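Glyceraldehyde-3-phosphate dehydrogenase (Sulfolobus solfataricus, PDB 1B7G) catalyses the phosphorylating oxidation of D-glyceraldehyde 3-phosphate to 1,3-bisphosphoglycerate in glycolysis, using NADP in marked preference to NAD. Local coordinates at residues 114-119 and 131-136; 169-174 and 214-219; 31-36 and 58-63. The protein carries 1 engineered substitution. One frame throughout, in Å; residues are numbered along the deposited sequence.

Contacts 1 and 3 lie on the same parallel sheet of the nucleotide-binding domain but far apart, with centres about 29 Å from each other: contact 1 joins the outermost strand 118-119 to its neighbour 133-136, and contact 3 sits where strand 26-32 ends. Contact 2 belongs to the catalytic domain, on the other side of the chain's centre from contact 1, and its segment 214-219 ends at the catalytic H219. Although their centres are 25 Å apart, contacts 2 and 3 come within about 7 Å at their nearest atoms. Each holds a sulfate ion, and E39 forms a salt bridge with K172 of contact 2 and a long, weak ion pair with K33 of contact 3, consistent with a shared cofactor cleft. Both also touch the second subunit.

Contact 1 of 3, residues 114-119 and 131-136; sequences VADISF and KKYIRV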
# COMPACT_ATOMS: atom_id res chain seq x y z
N VAL A 114 -1.69 -2.71 33.83
CA VAL A 114 -1.88 -1.29 33.51
C VAL A 114 -3.36 -0.93 33.46
O VAL A 114 -3.78 0.21 33.63
CB VAL A 114 -1.17 -0.96 32.19
CG1 VAL A 114 -2.04 -1.40 31.01
CG2 VAL A 114 -0.83 0.52 32.05
N ALA A 115 -4.22 -1.89 33.20
CA ALA A 115 -5.65 -1.73 33.07
C ALA A 115 -6.44 -2.48 34.15
O ALA A 115 -5.89 -3.26 34.90
CB ALA A 115 -6.08 -2.35 31.72
N ASP A 116 -7.76 -2.32 34.10
CA ASP A 116 -8.67 -3.02 34.97
C ASP A 116 -9.17 -4.28 34.26
O ASP A 116 -9.79 -5.09 34.90
CB ASP A 116 -9.89 -2.21 35.40
CG ASP A 116 -9.55 -0.83 35.90
OD1 ASP A 116 -8.61 -0.71 36.70
OD2 ASP A 116 -10.19 0.14 35.42
N ILE A 117 -8.92 -4.38 32.96
CA ILE A 117 -9.32 -5.60 32.26
C ILE A 117 -8.66 -5.63 30.88
O ILE A 117 -8.27 -4.57 30.40
CB ILE A 117 -10.84 -5.64 32.14
CG1 ILE A 117 -11.35 -7.04 31.81
CG2 ILE A 117 -11.31 -4.60 31.10
CD1 ILE A 117 -12.85 -7.21 31.73
N SER A 118 -8.50 -6.81 30.30
CA SER A 118 -8.01 -6.87 28.90
C SER A 118 -9.26 -7.15 28.08
O SER A 118 -10.23 -7.68 28.63
CB SER A 118 -6.95 -7.96 28.68
OG SER A 118 -5.79 -7.57 29.39
N PHE A 119 -9.22 -6.86 26.78
CA PHE A 119 -10.41 -6.87 25.96
C PHE A 119 -10.22 -7.36 24.55
O PHE A 119 -9.25 -7.07 23.87
CB PHE A 119 -10.80 -5.34 25.84
CG PHE A 119 -11.92 -4.96 24.93
CD1 PHE A 119 -11.77 -4.75 23.58
CD2 PHE A 119 -13.18 -4.69 25.47
CE1 PHE A 119 -12.80 -4.36 22.77
CE2 PHE A 119 -14.26 -4.32 24.66
CZ PHE A 119 -14.07 -4.13 23.30
N LYS A 131 -15.41 -0.29 32.66
CA LYS A 131 -14.03 -0.26 33.16
C LYS A 131 -13.38 1.02 32.72
O LYS A 131 -13.45 1.35 31.54
CB LYS A 131 -13.22 -1.49 32.75
CG LYS A 131 -13.93 -2.80 33.17
CD LYS A 131 -13.82 -2.94 34.70
CE LYS A 131 -14.45 -4.26 35.14
NZ LYS A 131 -14.46 -4.35 36.63
N LYS A 132 -12.72 1.71 33.67
CA LYS A 132 -12.10 2.98 33.30
C LYS A 132 -10.84 2.79 32.49
O LYS A 132 -10.39 3.73 31.83
CB LYS A 132 -11.82 3.79 34.60
CG LYS A 132 -13.16 4.15 35.27
CD LYS A 132 -12.91 4.69 36.68
CE LYS A 132 -14.23 4.87 37.42
NZ LYS A 132 -14.85 3.56 37.78
N TYR A 133 -10.15 1.67 32.71
CA TYR A 133 -8.87 1.36 32.07
C TYR A 133 -8.94 -0.02 31.45
O TYR A 133 -9.35 -0.97 32.14
CB TYR A 133 -7.69 1.50 33.03
CG TYR A 133 -7.62 2.94 33.53
CD1 TYR A 133 -7.25 3.98 32.69
CD2 TYR A 133 -8.04 3.24 34.83
CE1 TYR A 133 -7.20 5.30 33.14
CE2 TYR A 133 -8.03 4.56 35.27
CZ TYR A 133 -7.64 5.57 34.43
OH TYR A 133 -7.64 6.87 34.90
N ILE A 134 -8.84 -0.10 30.14
CA ILE A 134 -9.04 -1.35 29.38
C ILE A 134 -7.79 -1.63 28.55
O ILE A 134 -7.26 -0.71 27.93
CB ILE A 134 -10.26 -1.21 28.45
CG1 ILE A 134 -11.58 -1.13 29.26
CG2 ILE A 134 -10.36 -2.35 27.44
CD1 ILE A 134 -12.84 -1.12 28.41
N ARG A 135 -7.29 -2.88 28.56
CA ARG A 135 -6.12 -3.16 27.73
C ARG A 135 -6.58 -3.93 26.51
O ARG A 135 -7.17 -5.00 26.66
CB ARG A 135 -5.04 -4.00 28.45
CG ARG A 135 -3.81 -4.18 27.52
CD ARG A 135 -2.80 -5.14 28.21
NE ARG A 135 -3.40 -6.46 28.36
CZ ARG A 135 -2.71 -7.59 28.51
NH1 ARG A 135 -1.38 -7.55 28.47
NH2 ARG A 135 -3.35 -8.74 28.60
N VAL A 136 -6.52 -3.32 25.33
CA VAL A 136 -6.87 -4.08 24.13
C VAL A 136 -5.67 -5.03 23.88
O VAL A 136 -4.56 -4.55 23.77
CB VAL A 136 -7.07 -3.19 22.90
CG1 VAL A 136 -7.12 -4.03 21.62
CG2 VAL A 136 -8.37 -2.34 23.01
O HOH W 1 -12.56 0.71 36.53
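S118 and R135 pair side by side on neighbouring parallel strands, and their side chains stay together on one face of the sheet. The arginine's CB lies 3.8 Å from A115 CB. With CG anti to the backbone N (chi1 -177°), the chain runs out extended and then bends at chi3, passing CD alongside the serine hydroxyl. NE and NH2 both close on S118 OG, each at 2.8 Å, a side-on, two-nitrogen grip on one oxygen that sits at the guanidinium edge, tilted from its plane. NH1 turns to the carbonyl of E110, with a weaker, longer pairing to D196. On the other face, I134 CG2 presses against F119 CB at 3.4 Å. Between the backbones, R135 N gives a nearly straight bond to I117 O (2.7 Å, 166°), and R135 O takes a weak one from F119 N. Before S118 in the chain, D116 accepts Y133 N through OD2 at 3.1 Å, from above the carboxylate plane, while its own N reaches Y133 O; a water links OD2 to K132 N. Helix 121-128 connects the two strands and covers F119 and I134, making this a beta-alpha-beta unit at the edge of the Rossmann-type nucleotide-binding domain.

Contact 2 of 3, residues 169-174 and 214-219; sequences ADQKEV and PTTLMH. With SO4 (sulfate ion), chain G.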
# COMPACT_ATOMS: atom_id res chain seq x y z
N ALA A 169 9.16 -6.32 11.14
CA ALA A 169 8.96 -4.89 11.38
C ALA A 169 8.02 -4.36 10.30
O ALA A 169 7.82 -5.00 9.28
CB ALA A 169 10.32 -4.18 11.25
N ASP A 170 7.29 -3.27 10.59
CA ASP A 170 6.39 -2.78 9.53
C ASP A 170 7.25 -2.23 8.38
O ASP A 170 8.42 -1.88 8.54
CB ASP A 170 5.44 -1.74 10.03
CG ASP A 170 4.44 -2.39 11.01
OD1 ASP A 170 3.98 -3.50 10.65
OD2 ASP A 170 4.21 -1.75 12.05
N GLN A 171 6.59 -2.12 7.24
CA GLN A 171 7.19 -1.69 6.01
C GLN A 171 7.83 -0.30 6.07
O GLN A 171 8.90 -0.13 5.45
CB GLN A 171 6.15 -1.71 4.88
CG GLN A 171 6.81 -1.27 3.56
CD GLN A 171 5.87 -1.55 2.40
OE1 GLN A 171 5.79 -2.69 1.92
NE2 GLN A 171 5.15 -0.50 2.01
N LYS A 172 7.31 0.61 6.87
CA LYS A 172 7.94 1.94 6.96
C LYS A 172 9.22 1.89 7.77
O LYS A 172 10.04 2.82 7.69
CB LYS A 172 6.96 2.97 7.55
CG LYS A 172 6.94 2.99 9.08
CD LYS A 172 5.62 3.53 9.61
CE LYS A 172 5.69 3.86 11.08
NZ LYS A 172 4.37 4.25 11.64
N GLU A 173 9.40 0.91 8.64
CA GLU A 173 10.62 0.87 9.47
C GLU A 173 11.78 0.44 8.60
O GLU A 173 11.65 -0.42 7.69
CB GLU A 173 10.37 -0.00 10.71
CG GLU A 173 9.00 0.18 11.34
CD GLU A 173 8.65 -0.66 12.55
OE1 GLU A 173 8.94 -0.22 13.70
OE2 GLU A 173 8.06 -1.78 12.46
N VAL A 174 12.86 1.22 8.54
CA VAL A 174 14.00 0.84 7.70
C VAL A 174 15.20 0.56 8.60
O VAL A 174 16.27 0.25 8.11
CB VAL A 174 14.34 1.93 6.65
CG1 VAL A 174 13.15 2.16 5.72
CG2 VAL A 174 14.77 3.20 7.35
N PRO A 214 11.71 -12.75 8.17
CA PRO A 214 12.12 -11.51 7.51
C PRO A 214 11.14 -10.99 6.47
O PRO A 214 11.39 -10.94 5.28
CB PRO A 214 13.47 -11.85 6.86
CG PRO A 214 13.42 -13.30 6.62
CD PRO A 214 12.40 -13.92 7.57
N THR A 215 9.90 -10.73 6.93
CA THR A 215 8.81 -10.27 6.10
C THR A 215 8.22 -8.99 6.69
O THR A 215 8.40 -8.82 7.89
CB THR A 215 7.72 -11.31 5.89
OG1 THR A 215 6.72 -10.73 5.02
CG2 THR A 215 7.06 -11.81 7.18
N THR A 216 7.61 -8.07 5.93
CA THR A 216 7.09 -6.87 6.58
C THR A 216 5.56 -6.77 6.56
O THR A 216 5.01 -5.95 7.29
CB THR A 216 7.59 -5.55 5.87
OG1 THR A 216 7.19 -5.64 4.50
CG2 THR A 216 9.11 -5.45 5.90
N LEU A 217 4.91 -7.60 5.78
CA LEU A 217 3.50 -7.38 5.50
C LEU A 217 2.52 -7.84 6.56
O LEU A 217 1.61 -7.09 6.91
CB LEU A 217 3.18 -8.02 4.15
CG LEU A 217 4.11 -7.56 2.99
CD1 LEU A 217 3.61 -8.09 1.66
CD2 LEU A 217 4.17 -6.03 2.96
N MET A 218 2.59 -9.09 6.98
CA MET A 218 1.58 -9.70 7.85
C MET A 218 2.22 -10.84 8.64
O MET A 218 3.17 -11.46 8.12
CB MET A 218 0.54 -10.39 6.94
CG MET A 218 -0.51 -9.47 6.33
SD MET A 218 -1.68 -10.32 5.29
CE MET A 218 -2.39 -8.91 4.39
N HIS A 219 1.59 -11.15 9.75
CA HIS A 219 1.90 -12.32 10.53
C HIS A 219 1.08 -13.49 9.98
O HIS A 219 0.06 -13.24 9.32
CB HIS A 219 1.43 -12.14 11.98
CG HIS A 219 1.99 -10.97 12.71
ND1 HIS A 219 3.32 -10.74 12.87
CD2 HIS A 219 1.36 -9.95 13.36
CE1 HIS A 219 3.53 -9.67 13.60
NE2 HIS A 219 2.32 -9.17 13.93
S SO4 G . 5.47 3.30 15.14
O1 SO4 G . 5.52 4.33 14.05
O2 SO4 G . 4.12 2.66 15.15
O3 SO4 G . 5.73 3.96 16.46
O4 SO4 G . 6.52 2.25 14.90
O HOH W 2 3.77 -3.39 7.35
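The carboxamide of Q171 lies beside L217, with OE1 3.9 Å from L217 CD2; Q171 CG stands opposite its backbone N (chi1 -179°) and the chain runs on extended, which carries the amide alongside the leucine, both side chains pointing the same way. The same OE1 accepts a hydrogen bond from NE2 of Q171 in the second subunit, so the amide is held at the subunit boundary, and L217 packs against that partner glutamine as well. The carboxylate of D170 meets two residues that probably bind NAD: OD1 receives R167 NE in a salt bridge and Q300 NE2 in a hydrogen bond. E173 uses the anti lone pair of OE2 to take D170 N, and its OE1 pairs with K176. Residues 170-173 form a type I beta turn, closed by E173 N to D170 O at 3.0 Å, in the loop that follows strand 157-167 of the glyceraldehyde-3-phosphate dehydrogenase catalytic domain; the facing loop 214-219 leads into strand 219-227 at H219, catalytic together with C139. Between the loops, a water joins Q171 N (3.1 Å) to T216 O (2.8 Å) and reaches D170 OD1 weakly. T216 points its CB at the turn: its CA makes a CH...O contact with A169 O at 3.4 Å, and CG2 lies 3.6 Å from that oxygen. K172 extends the other way, with NZ 2.7 Å from sulfate O1 while also bonding E39 and T11 OG1. The sulfate is bound by T11 N too, at a residue probably involved in binding NAD, consistent with a site suited to a cofactor phosphate.

Contact 3 of 3, residues 31-36 and 58-63; sequences VAKTSP and KKFEES. With SO4 (sulfate ion), chain E.
P36 lies over one face of the F60 ring, its CB 3.9 Å from the ring centroid and only 14° off the normal, a CH-pi contact offset toward the rim. The pair joins helix 57-61 to the loop after strand 26-32, the second strand in chain order of the Rossmann-type fold. P36 CD touches F60 CD2 at 3.8 Å, while T34 O comes to the ring edge, 3.5 Å from the same carbon. S63 completes this shell, its OG 3.4 Å from P36 CB. A chi1 of -166° carries the F60 phenyl from the helix toward the loop; V52 and V67 also pack on the ring. Without the ring, as with an alanine here, P36 would probably lose the face it rests on and the 34-36 loop is likely to shift more freely. Further out, S63 OG bonds I65 N, and S63 O accepts K252 NZ of the second subunit. The loop so placed turns its other side to a sulfate, where K33 NZ contributes a weak bond. Such a site, at the end of this strand, is consistent with a pocket for the 2'-phosphate of NADP, the preferred cofactor. One sulfate oxygen, O1, takes two backbone amides, T34 N at 3.0 Å and, straighter at 165°, S35 N at 2.9 Å; S35 OG donates to O4 at 2.6 Å.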
# COMPACT_ATOMS: atom_id res chain seq x y z
N VAL A 31 -4.27 14.60 18.71
CA VAL A 31 -3.35 13.47 18.85
C VAL A 31 -2.04 13.93 19.48
O VAL A 31 -1.65 15.08 19.31
CB VAL A 31 -3.04 12.80 17.50
CG1 VAL A 31 -4.30 12.42 16.75
CG2 VAL A 31 -2.18 13.66 16.58
N ALA A 32 -1.35 13.01 20.16
CA ALA A 32 -0.10 13.38 20.82
C ALA A 32 1.09 12.67 20.17
O ALA A 32 1.02 11.48 19.83
CB ALA A 32 -0.22 13.08 22.30
N LYS A 33 2.18 13.42 20.00
CA LYS A 33 3.35 12.91 19.28
C LYS A 33 4.63 13.59 19.72
O LYS A 33 4.56 14.76 20.13
CB LYS A 33 3.10 13.21 17.80
CG LYS A 33 4.27 12.92 16.89
CD LYS A 33 4.26 11.52 16.33
CE LYS A 33 5.33 11.35 15.24
NZ LYS A 33 5.48 9.93 14.86
N THR A 34 5.78 12.93 19.69
CA THR A 34 7.01 13.56 20.14
C THR A 34 7.86 14.17 19.03
O THR A 34 8.43 15.25 19.24
CB THR A 34 7.90 12.61 20.97
OG1 THR A 34 7.19 12.20 22.14
CG2 THR A 34 9.17 13.31 21.41
N SER A 35 7.98 13.55 17.88
CA SER A 35 8.78 14.02 16.78
C SER A 35 7.96 14.54 15.61
O SER A 35 6.99 13.92 15.19
CB SER A 35 9.66 12.87 16.22
OG SER A 35 10.11 12.05 17.28
N PRO A 36 8.42 15.62 15.00
CA PRO A 36 7.75 16.24 13.87
C PRO A 36 8.14 15.63 12.54
O PRO A 36 8.61 16.32 11.64
CB PRO A 36 8.21 17.69 13.97
CG PRO A 36 9.58 17.61 14.53
CD PRO A 36 9.57 16.43 15.48
N LYS A 58 9.53 22.83 22.18
CA LYS A 58 10.39 23.70 21.37
C LYS A 58 11.05 22.98 20.21
O LYS A 58 10.99 23.49 19.07
CB LYS A 58 11.39 24.47 22.21
CG LYS A 58 11.88 23.80 23.47
CD LYS A 58 12.50 24.78 24.46
CE LYS A 58 13.10 24.04 25.64
NZ LYS A 58 13.02 24.82 26.91
N LYS A 59 11.59 21.78 20.39
CA LYS A 59 12.21 21.07 19.25
C LYS A 59 11.16 20.76 18.21
O LYS A 59 11.36 20.95 17.01
CB LYS A 59 12.95 19.82 19.69
CG LYS A 59 13.71 19.10 18.58
CD LYS A 59 14.97 19.86 18.20
CE LYS A 59 15.91 19.00 17.38
NZ LYS A 59 17.34 19.40 17.55
N PHE A 60 9.97 20.34 18.67
CA PHE A 60 8.88 20.07 17.75
C PHE A 60 8.54 21.33 16.94
O PHE A 60 8.38 21.30 15.72
CB PHE A 60 7.64 19.57 18.50
CG PHE A 60 6.60 18.96 17.60
CD1 PHE A 60 5.70 19.75 16.93
CD2 PHE A 60 6.54 17.58 17.44
CE1 PHE A 60 4.73 19.20 16.11
CE2 PHE A 60 5.57 17.03 16.62
CZ PHE A 60 4.67 17.83 15.95
N GLU A 61 8.50 22.47 17.64
CA GLU A 61 8.15 23.73 17.01
C GLU A 61 9.18 24.26 16.04
O GLU A 61 8.83 24.98 15.09
CB GLU A 61 7.75 24.75 18.07
CG GLU A 61 6.42 24.40 18.73
CD GLU A 61 5.88 25.53 19.60
OE1 GLU A 61 6.71 26.28 20.16
OE2 GLU A 61 4.64 25.64 19.72
N GLU A 62 10.42 23.75 16.07
CA GLU A 62 11.41 24.11 15.07
C GLU A 62 10.92 23.72 13.67
O GLU A 62 11.42 24.24 12.67
CB GLU A 62 12.77 23.46 15.34
CG GLU A 62 13.54 23.97 16.53
CD GLU A 62 14.82 23.23 16.84
OE1 GLU A 62 15.36 22.50 15.97
OE2 GLU A 62 15.33 23.35 17.99
N SER A 63 10.02 22.75 13.56
CA SER A 63 9.52 22.27 12.29
C SER A 63 8.51 23.20 11.62
O SER A 63 8.16 23.04 10.45
CB SER A 63 8.84 20.89 12.50
OG SER A 63 7.73 21.02 13.38
S SO4 E . 7.82 9.75 18.02
O1 SO4 E . 6.91 10.91 17.78
O2 SO4 E . 8.18 9.11 16.70
O3 SO4 E . 7.12 8.74 18.87
O4 SO4 E . 9.07 10.20 18.71